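Glycoside hydrolase family 31 (Trueperella pyogenes, PDB 5I0F) degrades cycloalternan, probably as a retaining family 31 glycoside hydrolase that works through a covalent glycosyl-enzyme intermediate. Local coordinates at residues 512-517 and 587-592; 292-297 and 555-560; 326-331 and 463-468. All coordinates share one frame; numbering follows the deposited sequence.

Interaction 1: 512-517 and 587-592; sequences VTFSRS and IMQYHS. With BGC (beta-D-glucopyranose), chain C; GLC (alpha-D-glucopyranose), chain B.
Inside the eight-stranded parallel barrel of the family 31 catalytic domain, F514 on strand 513-515 reaches across the interior to I587 and Q589 on strand 587-590. Q589 meets the rim of the phenyl ring: its OE1 lies near the ring plane, 3.7 Å from F514 CE2, and the amide plane is turned 75° from that of the ring. The Q589 side chain leaves with CG anti to the backbone N and bends at chi2 (-116°), which turns the amide toward the ring, while its NE2 is held by D561. Nearer the N-terminal end of the strand, the methyl CG2 of I587 approaches F514 CE1 obliquely at 4.3 Å. The two strands are not neighbours in this (beta/alpha)8 barrel, and the closest CA atoms, those of F514 and I587, remain 10.2 Å apart, so side chains alone span the gap. W298 and W529 also meet the F514 ring. Beyond this layer, at the C-terminal ends of the strands where TIM barrels carry their active sites, the same two segments bind two sugars. R516, extended from CG to NE, presents the edge of its guanidinium: NH1 donates to O2 of the beta-glucose at 2.9 Å and, more nearly straight at 162°, to O4 of the chain B glucose at 3.0 Å. NE forms a salt bridge with E470, which would limit rotation of the group. Just past the other strand, H591 directs NE2 between two hydroxyls of the beta-glucose, donating to O4 at 2.9 Å and also hydrogen-bonded to O3 at the same length.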
loop_
_atom_site.group_PDB
_atom_site.type_symbol
_atom_site.label_atom_id
_atom_site.label_comp_id
_atom_site.label_asym_id
_atom_site.label_seq_id
_atom_site.Cartn_x
_atom_site.Cartn_y
_atom_site.Cartn_z
ATOM N N VAL A 512 -4.042 -17.738 1.506
ATOM C CA VAL A 512 -4.182 -16.918 0.332
ATOM C C VAL A 512 -4.940 -15.648 0.746
ATOM O O VAL A 512 -6.179 -15.602 0.712
ATOM C CB VAL A 512 -4.861 -17.684 -0.812
ATOM C CG1 VAL A 512 -5.021 -16.776 -2.021
ATOM C CG2 VAL A 512 -4.028 -18.908 -1.203
ATOM N N THR A 513 -4.180 -14.650 1.183
ATOM C CA THR A 513 -4.664 -13.280 1.315
ATOM C C THR A 513 -4.128 -12.440 0.159
ATOM O O THR A 513 -3.073 -12.746 -0.389
ATOM C CB THR A 513 -4.242 -12.633 2.648
ATOM O OG1 THR A 513 -2.804 -12.606 2.773
ATOM C CG2 THR A 513 -4.830 -13.407 3.789
ATOM N N PHE A 514 -4.845 -11.386 -0.195
ATOM C CA PHE A 514 -4.518 -10.539 -1.348
ATOM C C PHE A 514 -4.676 -9.103 -0.841
ATOM O O PHE A 514 -5.812 -8.641 -0.656
ATOM C CB PHE A 514 -5.511 -10.875 -2.471
ATOM C CG PHE A 514 -5.214 -10.275 -3.829
ATOM C CD1 PHE A 514 -3.994 -10.443 -4.452
ATOM C CD2 PHE A 514 -6.220 -9.610 -4.523
ATOM C CE1 PHE A 514 -3.765 -9.920 -5.723
ATOM C CE2 PHE A 514 -6.015 -9.111 -5.806
ATOM C CZ PHE A 514 -4.782 -9.258 -6.407
ATOM N N SER A 515 -3.545 -8.422 -0.617
ATOM C CA SER A 515 -3.482 -7.104 0.055
ATOM C C SER A 515 -2.818 -6.063 -0.831
ATOM O O SER A 515 -2.123 -6.422 -1.753
ATOM C CB SER A 515 -2.654 -7.199 1.344
ATOM O OG SER A 515 -3.122 -8.238 2.170
ATOM N N ARG A 516 -3.080 -4.779 -0.563
ATOM C CA ARG A 516 -2.375 -3.680 -1.214
ATOM C C ARG A 516 -1.374 -3.007 -0.289
ATOM O O ARG A 516 -0.411 -2.425 -0.775
ATOM C CB ARG A 516 -3.333 -2.615 -1.789
ATOM C CG ARG A 516 -4.159 -1.888 -0.723
ATOM C CD ARG A 516 -5.197 -0.934 -1.307
ATOM N NE ARG A 516 -5.722 -0.080 -0.235
ATOM C CZ ARG A 516 -6.747 0.765 -0.352
ATOM N NH1 ARG A 516 -7.441 0.864 -1.480
ATOM N NH2 ARG A 516 -7.093 1.531 0.671
ATOM N N SER A 517 -1.601 -3.040 1.021
ATOM C CA SER A 517 -0.693 -2.363 1.922
ATOM C C SER A 517 0.143 -3.352 2.722
ATOM O O SER A 517 -0.195 -4.533 2.880
ATOM C CB SER A 517 -1.409 -1.360 2.835
ATOM O OG SER A 517 -2.248 -2.036 3.747
ATOM N N ILE A 587 1.136 -12.589 -10.526
ATOM C CA ILE A 587 -0.315 -12.720 -10.409
ATOM C C ILE A 587 -0.966 -11.930 -11.530
ATOM O O ILE A 587 -0.683 -10.733 -11.715
ATOM C CB ILE A 587 -0.847 -12.229 -9.056
ATOM C CG1 ILE A 587 -0.111 -12.918 -7.892
ATOM C CG2 ILE A 587 -2.351 -12.401 -8.960
ATOM C CD1 ILE A 587 -0.299 -14.406 -7.810
ATOM N N MET A 588 -1.792 -12.635 -12.299
ATOM C CA MET A 588 -2.470 -12.096 -13.476
ATOM C C MET A 588 -3.952 -11.913 -13.148
ATOM O O MET A 588 -4.657 -12.898 -12.879
ATOM C CB MET A 588 -2.292 -13.058 -14.657
ATOM C CG MET A 588 -2.946 -12.568 -15.934
ATOM S SD MET A 588 -2.910 -13.849 -17.205
ATOM C CE MET A 588 -3.480 -12.870 -18.593
ATOM N N GLN A 589 -4.431 -10.673 -13.193
ATOM C CA GLN A 589 -5.753 -10.341 -12.700
ATOM C C GLN A 589 -6.335 -9.120 -13.381
ATOM O O GLN A 589 -5.646 -8.100 -13.530
ATOM C CB GLN A 589 -5.650 -10.062 -11.188
ATOM C CG GLN A 589 -6.949 -9.695 -10.469
ATOM C CD GLN A 589 -6.995 -8.283 -9.875
ATOM O OE1 GLN A 589 -7.754 -8.024 -8.942
ATOM N NE2 GLN A 589 -6.185 -7.368 -10.407
ATOM N N TYR A 590 -7.608 -9.198 -13.747
ATOM C CA TYR A 590 -8.359 -8.000 -14.188
ATOM C C TYR A 590 -9.385 -7.619 -13.119
ATOM O O TYR A 590 -9.863 -8.468 -12.376
ATOM C CB TYR A 590 -8.983 -8.184 -15.575
ATOM C CG TYR A 590 -10.188 -9.111 -15.644
ATOM C CD1 TYR A 590 -11.458 -8.665 -15.259
ATOM C CD2 TYR A 590 -10.065 -10.423 -16.138
ATOM C CE1 TYR A 590 -12.565 -9.510 -15.335
ATOM C CE2 TYR A 590 -11.164 -11.266 -16.225
ATOM C CZ TYR A 590 -12.408 -10.817 -15.827
ATOM O OH TYR A 590 -13.492 -11.660 -15.922
ATOM N N HIS A 591 -9.719 -6.336 -13.073
ATOM C CA HIS A 591 -10.572 -5.776 -12.022
ATOM C C HIS A 591 -11.224 -4.476 -12.497
ATOM O O HIS A 591 -10.718 -3.809 -13.398
ATOM C CB HIS A 591 -9.724 -5.570 -10.751
ATOM C CG HIS A 591 -10.475 -5.035 -9.566
ATOM N ND1 HIS A 591 -11.688 -5.540 -9.158
ATOM C CD2 HIS A 591 -10.144 -4.082 -8.659
ATOM C CE1 HIS A 591 -12.109 -4.866 -8.096
ATOM N NE2 HIS A 591 -11.181 -3.981 -7.766
ATOM N N SER A 592 -12.342 -4.124 -11.887
ATOM C CA SER A 592 -13.013 -2.854 -12.159
ATOM C C SER A 592 -13.601 -2.209 -10.906
ATOM O O SER A 592 -14.200 -2.871 -10.038
ATOM C CB SER A 592 -14.123 -3.032 -13.194
ATOM O OG SER A 592 -15.110 -3.971 -12.772
HETATM C C2 BGC C . -9.453 -1.583 -3.529
HETATM C C3 BGC C . -10.257 -1.788 -4.826
HETATM C C4 BGC C . -11.669 -2.246 -4.475
HETATM C C5 BGC C . -12.341 -1.264 -3.502
HETATM C C6 BGC C . -13.658 -1.859 -3.021
HETATM C C1 BGC C . -10.220 -1.497 -2.184
HETATM O O2 BGC C . -8.157 -0.958 -3.612
HETATM O O3 BGC C . -9.599 -2.733 -5.673
HETATM O O4 BGC C . -12.466 -2.376 -5.668
HETATM O O5 BGC C . -11.527 -0.920 -2.352
HETATM O O6 BGC C . -14.418 -0.889 -2.295
HETATM C C1 GLC B . -12.336 4.448 -3.967
HETATM C C2 GLC B . -11.502 3.235 -4.389
HETATM C C3 GLC B . -11.047 2.445 -3.168
HETATM C C4 GLC B . -10.266 3.359 -2.236
HETATM C C5 GLC B . -11.191 4.515 -1.844
HETATM C C6 GLC B . -10.542 5.500 -0.886
HETATM O O2 GLC B . -12.268 2.416 -5.277
HETATM O O3 GLC B . -10.225 1.346 -3.591
HETATM O O4 GLC B . -9.805 2.624 -1.084
HETATM O O5 GLC B . -11.624 5.238 -3.012
HETATM O O6 GLC B . -9.531 6.291 -1.531
#

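Interaction 2: 292-297 and 555-560; sequences EWIFGL and ILYWGW
I294 takes the hindered rotamer in which CG1 lies between the backbone N and the carbonyl carbon (chi1 67°), and a near-trans chi2 (157°) then carries CD1 to the ring of Y557, whose own CG sits anti to the carbonyl carbon (chi1 -55°). The two side chains cross at about a right angle at the N-terminal end of the TIM barrel, away from the bound sugars: residues 292-295 form a short 3-10 turn leading into the first strand, 297-300, and Y557 stands just ahead of W558 on the seventh, 558-561. I294 CD1 comes within 3.6 Å of Y557 CD1 and 4.0 Å of CE1, an oblique approach to the CD1-CE1 bond. F295 makes a looser contact, placing CZ near the plane of the tyrosine ring at its edge. Within the turn, I294 CG1 also lies over the centre of one face of F295, 4.0 Å above the ring plane, so the isoleucine packs against both aromatic rings. The backbone bond from F295 N to E292 O helps hold the turn in shape. Helix 617-646 closes over this apolar group, with T640 touching both F295 and Y557, while L527 on the sixth strand also packs against Y557. The buried phenol of Y557 is satisfied outside the two segments, its OH being hydrogen-bonded to the backbone carbonyl oxygen of A288.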
loop_
_atom_site.group_PDB
_atom_site.type_symbol
_atom_site.label_atom_id
_atom_site.label_comp_id
_atom_site.label_asym_id
_atom_site.label_seq_id
_atom_site.Cartn_x
_atom_site.Cartn_y
_atom_site.Cartn_z
ATOM N N GLU A 292 -0.768 -24.044 -6.648
ATOM C CA GLU A 292 -0.585 -23.723 -8.086
ATOM C C GLU A 292 -1.716 -22.891 -8.700
ATOM O O GLU A 292 -1.493 -22.149 -9.662
ATOM C CB GLU A 292 -0.346 -24.978 -8.939
ATOM C CG GLU A 292 -1.436 -26.057 -8.912
ATOM C CD GLU A 292 -2.685 -25.731 -9.736
ATOM O OE1 GLU A 292 -2.525 -25.182 -10.863
ATOM O OE2 GLU A 292 -3.833 -26.049 -9.279
ATOM N N TRP A 293 -2.924 -23.006 -8.149
ATOM C CA TRP A 293 -4.075 -22.272 -8.710
ATOM C C TRP A 293 -3.961 -20.749 -8.621
ATOM O O TRP A 293 -4.685 -20.061 -9.346
ATOM C CB TRP A 293 -5.426 -22.747 -8.135
ATOM C CG TRP A 293 -5.584 -22.757 -6.600
ATOM C CD1 TRP A 293 -5.455 -23.849 -5.781
ATOM C CD2 TRP A 293 -5.944 -21.661 -5.748
ATOM N NE1 TRP A 293 -5.705 -23.493 -4.476
ATOM C CE2 TRP A 293 -5.987 -22.158 -4.422
ATOM C CE3 TRP A 293 -6.238 -20.310 -5.969
ATOM C CZ2 TRP A 293 -6.324 -21.358 -3.334
ATOM C CZ3 TRP A 293 -6.576 -19.507 -4.866
ATOM C CH2 TRP A 293 -6.605 -20.039 -3.568
ATOM N N ILE A 294 -3.060 -20.210 -7.790
ATOM C CA ILE A 294 -2.843 -18.759 -7.794
ATOM C C ILE A 294 -2.295 -18.227 -9.127
ATOM O O ILE A 294 -2.411 -17.036 -9.398
ATOM C CB ILE A 294 -1.995 -18.227 -6.613
ATOM C CG1 ILE A 294 -0.546 -18.697 -6.674
ATOM C CG2 ILE A 294 -2.651 -18.587 -5.276
ATOM C CD1 ILE A 294 0.422 -17.823 -5.924
ATOM N N PHE A 295 -1.754 -19.113 -9.973
ATOM C CA PHE A 295 -1.107 -18.708 -11.213
ATOM C C PHE A 295 -1.982 -18.682 -12.451
ATOM O O PHE A 295 -1.500 -18.308 -13.532
ATOM C CB PHE A 295 0.125 -19.577 -11.457
ATOM C CG PHE A 295 1.202 -19.366 -10.441
ATOM C CD1 PHE A 295 1.798 -18.125 -10.301
ATOM C CD2 PHE A 295 1.642 -20.401 -9.657
ATOM C CE1 PHE A 295 2.802 -17.925 -9.365
ATOM C CE2 PHE A 295 2.653 -20.212 -8.714
ATOM C CZ PHE A 295 3.219 -18.973 -8.566
ATOM N N GLY A 296 -3.255 -19.067 -12.325
ATOM C CA GLY A 296 -4.201 -18.891 -13.440
ATOM C C GLY A 296 -4.752 -17.464 -13.485
ATOM O O GLY A 296 -4.383 -16.621 -12.680
ATOM N N LEU A 297 -5.637 -17.173 -14.425
ATOM C CA LEU A 297 -6.238 -15.832 -14.485
ATOM C C LEU A 297 -7.204 -15.606 -13.312
ATOM O O LEU A 297 -8.051 -16.473 -12.994
ATOM C CB LEU A 297 -6.958 -15.634 -15.819
ATOM C CG LEU A 297 -7.665 -14.295 -16.041
ATOM C CD1 LEU A 297 -6.680 -13.153 -15.949
ATOM C CD2 LEU A 297 -8.341 -14.306 -17.402
ATOM N N ILE A 555 8.695 -9.103 -1.918
ATOM C CA ILE A 555 7.269 -9.297 -2.172
ATOM C C ILE A 555 7.199 -10.102 -3.460
ATOM O O ILE A 555 7.306 -9.543 -4.563
ATOM C CB ILE A 555 6.518 -7.960 -2.320
ATOM C CG1 ILE A 555 6.602 -7.124 -1.040
ATOM C CG2 ILE A 555 5.053 -8.192 -2.696
ATOM C CD1 ILE A 555 5.945 -7.741 0.178
ATOM N N LEU A 556 7.036 -11.412 -3.314
ATOM C CA LEU A 556 7.160 -12.368 -4.419
ATOM C C LEU A 556 5.897 -12.480 -5.271
ATOM O O LEU A 556 5.975 -12.480 -6.503
ATOM C CB LEU A 556 7.521 -13.749 -3.849
ATOM C CG LEU A 556 7.806 -14.931 -4.778
ATOM C CD1 LEU A 556 9.012 -14.618 -5.614
ATOM C CD2 LEU A 556 8.084 -16.208 -3.988
ATOM N N TYR A 557 4.746 -12.617 -4.617
ATOM C CA TYR A 557 3.487 -12.920 -5.282
ATOM C C TYR A 557 2.713 -11.619 -5.538
ATOM O O TYR A 557 1.750 -11.288 -4.831
ATOM C CB TYR A 557 2.666 -13.892 -4.421
ATOM C CG TYR A 557 3.351 -15.180 -4.021
ATOM C CD1 TYR A 557 3.515 -16.205 -4.939
ATOM C CD2 TYR A 557 3.795 -15.391 -2.718
ATOM C CE1 TYR A 557 4.140 -17.403 -4.588
ATOM C CE2 TYR A 557 4.420 -16.574 -2.352
ATOM C CZ TYR A 557 4.560 -17.584 -3.280
ATOM O OH TYR A 557 5.157 -18.772 -2.964
ATOM N N TRP A 558 3.165 -10.883 -6.537
ATOM C CA TRP A 558 2.693 -9.564 -6.830
ATOM C C TRP A 558 1.899 -9.564 -8.121
ATOM O O TRP A 558 2.253 -10.241 -9.086
ATOM C CB TRP A 558 3.882 -8.614 -6.943
ATOM C CG TRP A 558 3.541 -7.217 -7.333
ATOM C CD1 TRP A 558 3.381 -6.160 -6.512
ATOM C CD2 TRP A 558 3.335 -6.731 -8.664
ATOM N NE1 TRP A 558 3.072 -5.030 -7.243
ATOM C CE2 TRP A 558 3.042 -5.359 -8.570
ATOM C CE3 TRP A 558 3.391 -7.326 -9.937
ATOM C CZ2 TRP A 558 2.818 -4.568 -9.691
ATOM C CZ3 TRP A 558 3.141 -6.545 -11.044
ATOM C CH2 TRP A 558 2.860 -5.178 -10.919
ATOM N N GLY A 559 0.857 -8.759 -8.153
ATOM C CA GLY A 559 0.151 -8.443 -9.393
ATOM C C GLY A 559 -0.428 -7.048 -9.380
ATOM O O GLY A 559 -0.073 -6.206 -8.554
ATOM N N TRP A 560 -1.320 -6.799 -10.321
ATOM C CA TRP A 560 -1.899 -5.467 -10.523
ATOM C C TRP A 560 -3.204 -5.618 -11.313
ATOM O O TRP A 560 -3.485 -6.680 -11.877
ATOM C CB TRP A 560 -0.900 -4.534 -11.251
ATOM C CG TRP A 560 -0.602 -4.929 -12.711
ATOM C CD1 TRP A 560 -0.105 -6.124 -13.150
ATOM C CD2 TRP A 560 -0.796 -4.122 -13.894
ATOM N NE1 TRP A 560 0.011 -6.118 -14.524
ATOM C CE2 TRP A 560 -0.399 -4.903 -15.004
ATOM C CE3 TRP A 560 -1.261 -2.822 -14.118
ATOM C CZ2 TRP A 560 -0.454 -4.420 -16.316
ATOM C CZ3 TRP A 560 -1.298 -2.337 -15.411
ATOM C CH2 TRP A 560 -0.908 -3.147 -16.499
#

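Interaction 3: 326-331 and 463-468; sequences VVVIEA and GFKTDG. With BGC (beta-D-glucopyranose), chain C; GLC (alpha-D-glucopyranose), chain D.
K465 and E330 form a buried salt bridge beside the sugar, NZ lying 2.8 Å from OE2 and meeting that oxygen nearly along its C-O axis. The two carboxylate oxygens of E330 divide their work: OE2 takes the lysine, whereas OE1 accepts the O4 hydroxyl of the beta-glucose at 2.6 Å and a further bond from N302 ND2. K465 NZ adds a weak, 3.3 Å bond to O3 of the same sugar, and the lysine makes a cation-pi contact with W529. It reaches this position as a fully extended chain (chi1 -176°), its CD packing 3.8 Å from V328 CG1 as the two side chains cross at about a right angle. On D467, OD2 is joined covalently to C1 of the beta-glucose and takes a hydrogen bond from W387 NE1. Its other oxygen, OD1, receives the backbone N-H of G468 at 2.9 Å, from 41° out of the carboxylate plane. D467, just after the fourth barrel strand, is thus caught as the glycosyl-enzyme intermediate, as expected of the nucleophile of a retaining family 31 active site.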
loop_
_atom_site.group_PDB
_atom_site.type_symbol
_atom_site.label_atom_id
_atom_site.label_comp_id
_atom_site.label_asym_id
_atom_site.label_seq_id
_atom_site.Cartn_x
_atom_site.Cartn_y
_atom_site.Cartn_z
ATOM N N VAL A 326 -9.466 -18.182 -10.431
ATOM C CA VAL A 326 -9.879 -17.490 -9.199
ATOM C C VAL A 326 -10.924 -16.442 -9.576
ATOM O O VAL A 326 -10.756 -15.708 -10.565
ATOM C CB VAL A 326 -8.698 -16.763 -8.490
ATOM C CG1 VAL A 326 -9.177 -16.045 -7.225
ATOM C CG2 VAL A 326 -7.578 -17.720 -8.114
ATOM N N VAL A 327 -11.977 -16.358 -8.772
ATOM C CA VAL A 327 -12.910 -15.238 -8.837
ATOM C C VAL A 327 -12.904 -14.522 -7.499
ATOM O O VAL A 327 -13.005 -15.166 -6.444
ATOM C CB VAL A 327 -14.327 -15.661 -9.286
ATOM C CG1 VAL A 327 -14.976 -16.658 -8.333
ATOM C CG2 VAL A 327 -15.208 -14.415 -9.493
ATOM N N VAL A 328 -12.682 -13.209 -7.542
ATOM C CA VAL A 328 -12.815 -12.344 -6.370
ATOM C C VAL A 328 -14.214 -11.723 -6.395
ATOM O O VAL A 328 -14.648 -11.222 -7.436
ATOM C CB VAL A 328 -11.736 -11.222 -6.391
ATOM C CG1 VAL A 328 -11.830 -10.359 -5.135
ATOM C CG2 VAL A 328 -10.343 -11.843 -6.522
ATOM N N ILE A 329 -14.918 -11.764 -5.256
ATOM C CA ILE A 329 -16.199 -11.105 -5.096
ATOM C C ILE A 329 -16.021 -10.068 -4.002
ATOM O O ILE A 329 -15.637 -10.411 -2.873
ATOM C CB ILE A 329 -17.329 -12.107 -4.713
ATOM C CG1 ILE A 329 -17.280 -13.349 -5.620
ATOM C CG2 ILE A 329 -18.686 -11.410 -4.791
ATOM C CD1 ILE A 329 -18.214 -14.472 -5.216
ATOM N N GLU A 330 -16.258 -8.803 -4.359
ATOM C CA GLU A 330 -16.124 -7.683 -3.443
ATOM C C GLU A 330 -17.426 -7.293 -2.809
ATOM O O GLU A 330 -17.506 -7.179 -1.583
ATOM C CB GLU A 330 -15.500 -6.471 -4.164
ATOM C CG GLU A 330 -14.106 -6.752 -4.647
ATOM C CD GLU A 330 -13.309 -5.495 -4.935
ATOM O OE1 GLU A 330 -13.918 -4.476 -5.394
ATOM O OE2 GLU A 330 -12.070 -5.554 -4.720
ATOM N N ALA A 331 -18.446 -7.113 -3.644
ATOM C CA ALA A 331 -19.783 -6.725 -3.201
ATOM C C ALA A 331 -20.628 -7.986 -2.980
ATOM O O ALA A 331 -21.541 -8.261 -3.734
ATOM C CB ALA A 331 -20.434 -5.810 -4.231
ATOM N N GLY A 463 -9.983 -17.877 0.306
ATOM C CA GLY A 463 -9.109 -16.787 0.681
ATOM C C GLY A 463 -9.829 -15.474 0.787
ATOM O O GLY A 463 -11.056 -15.394 0.555
ATOM N N PHE A 464 -9.051 -14.439 1.100
ATOM C CA PHE A 464 -9.590 -13.107 1.319
ATOM C C PHE A 464 -8.813 -12.022 0.585
ATOM O O PHE A 464 -7.578 -12.060 0.546
ATOM C CB PHE A 464 -9.586 -12.788 2.821
ATOM C CG PHE A 464 -10.491 -13.672 3.643
ATOM C CD1 PHE A 464 -11.837 -13.372 3.777
ATOM C CD2 PHE A 464 -9.968 -14.772 4.339
ATOM C CE1 PHE A 464 -12.662 -14.171 4.571
ATOM C CE2 PHE A 464 -10.780 -15.573 5.110
ATOM C CZ PHE A 464 -12.119 -15.277 5.231
ATOM N N LYS A 465 -9.537 -11.066 -0.003
ATOM C CA LYS A 465 -8.944 -9.822 -0.483
ATOM C C LYS A 465 -8.968 -8.826 0.674
ATOM O O LYS A 465 -9.985 -8.156 0.907
ATOM C CB LYS A 465 -9.701 -9.269 -1.690
ATOM C CG LYS A 465 -9.047 -8.020 -2.271
ATOM C CD LYS A 465 -9.664 -7.612 -3.592
ATOM C CE LYS A 465 -8.936 -6.405 -4.163
ATOM N NZ LYS A 465 -9.461 -6.027 -5.506
ATOM N N THR A 466 -7.848 -8.757 1.378
ATOM C CA THR A 466 -7.669 -7.977 2.585
ATOM C C THR A 466 -7.261 -6.576 2.161
ATOM O O THR A 466 -6.103 -6.226 2.195
ATOM C CB THR A 466 -6.619 -8.660 3.500
ATOM O OG1 THR A 466 -5.609 -9.281 2.694
ATOM C CG2 THR A 466 -7.273 -9.737 4.349
ATOM N N ASP A 467 -8.250 -5.794 1.744
ATOM C CA ASP A 467 -8.078 -4.431 1.263
ATOM C C ASP A 467 -7.893 -3.457 2.444
ATOM O O ASP A 467 -8.196 -3.787 3.590
ATOM C CB ASP A 467 -9.331 -4.064 0.435
ATOM C CG ASP A 467 -9.141 -2.887 -0.503
ATOM O OD1 ASP A 467 -8.047 -2.318 -0.632
ATOM O OD2 ASP A 467 -10.155 -2.528 -1.176
ATOM N N GLY A 468 -7.381 -2.275 2.157
ATOM C CA GLY A 468 -7.111 -1.272 3.188
ATOM C C GLY A 468 -5.961 -1.603 4.133
ATOM O O GLY A 468 -4.999 -2.245 3.751
HETATM C C2 BGC C . -9.453 -1.583 -3.529
HETATM C C3 BGC C . -10.257 -1.788 -4.826
HETATM C C4 BGC C . -11.669 -2.246 -4.475
HETATM C C5 BGC C . -12.341 -1.264 -3.502
HETATM C C6 BGC C . -13.658 -1.859 -3.021
HETATM C C1 BGC C . -10.220 -1.497 -2.184
HETATM O O2 BGC C . -8.157 -0.958 -3.612
HETATM O O3 BGC C . -9.599 -2.733 -5.673
HETATM O O4 BGC C . -12.466 -2.376 -5.668
HETATM O O5 BGC C . -11.527 -0.920 -2.352
HETATM O O6 BGC C . -14.418 -0.889 -2.295
HETATM C C1 GLC D . -15.756 -0.731 -2.791
HETATM C C2 GLC D . -16.428 0.478 -2.119
HETATM C C3 GLC D . -16.804 0.176 -0.674
HETATM C C4 GLC D . -17.584 -1.132 -0.593
HETATM C C5 GLC D . -16.771 -2.259 -1.227
HETATM C C6 GLC D . -17.487 -3.605 -1.181
HETATM O O2 GLC D . -15.561 1.618 -2.148
HETATM O O3 GLC D . -17.571 1.260 -0.131
HETATM O O4 GLC D . -17.866 -1.436 0.782
HETATM O O5 GLC D . -16.517 -1.926 -2.595
HETATM O O6 GLC D . -18.676 -3.558 -1.961
#

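From the N terminus, segment 292-297, whose 3-10 turn leads into the first barrel strand, is followed by 326-331 on the second strand, and 463-468 on the fourth closes interaction 3. Residues 512-517 on the fifth strand then open interaction 1; before it closes at 587-592 on the eighth, 555-560 returns to the initial turn and completes interaction 2. Interaction 2 thus spans the whole of interaction 3 and crosses interaction 1, while interactions 3 and 1 follow in series. A hydrogen bond between S515 OG and T466 OG1 joins interactions 1 and 3, which share the beta-glucose; backbone bonding between W558 and I587 joins 1 to 2, and W293 packs on V326 between 2 and 3.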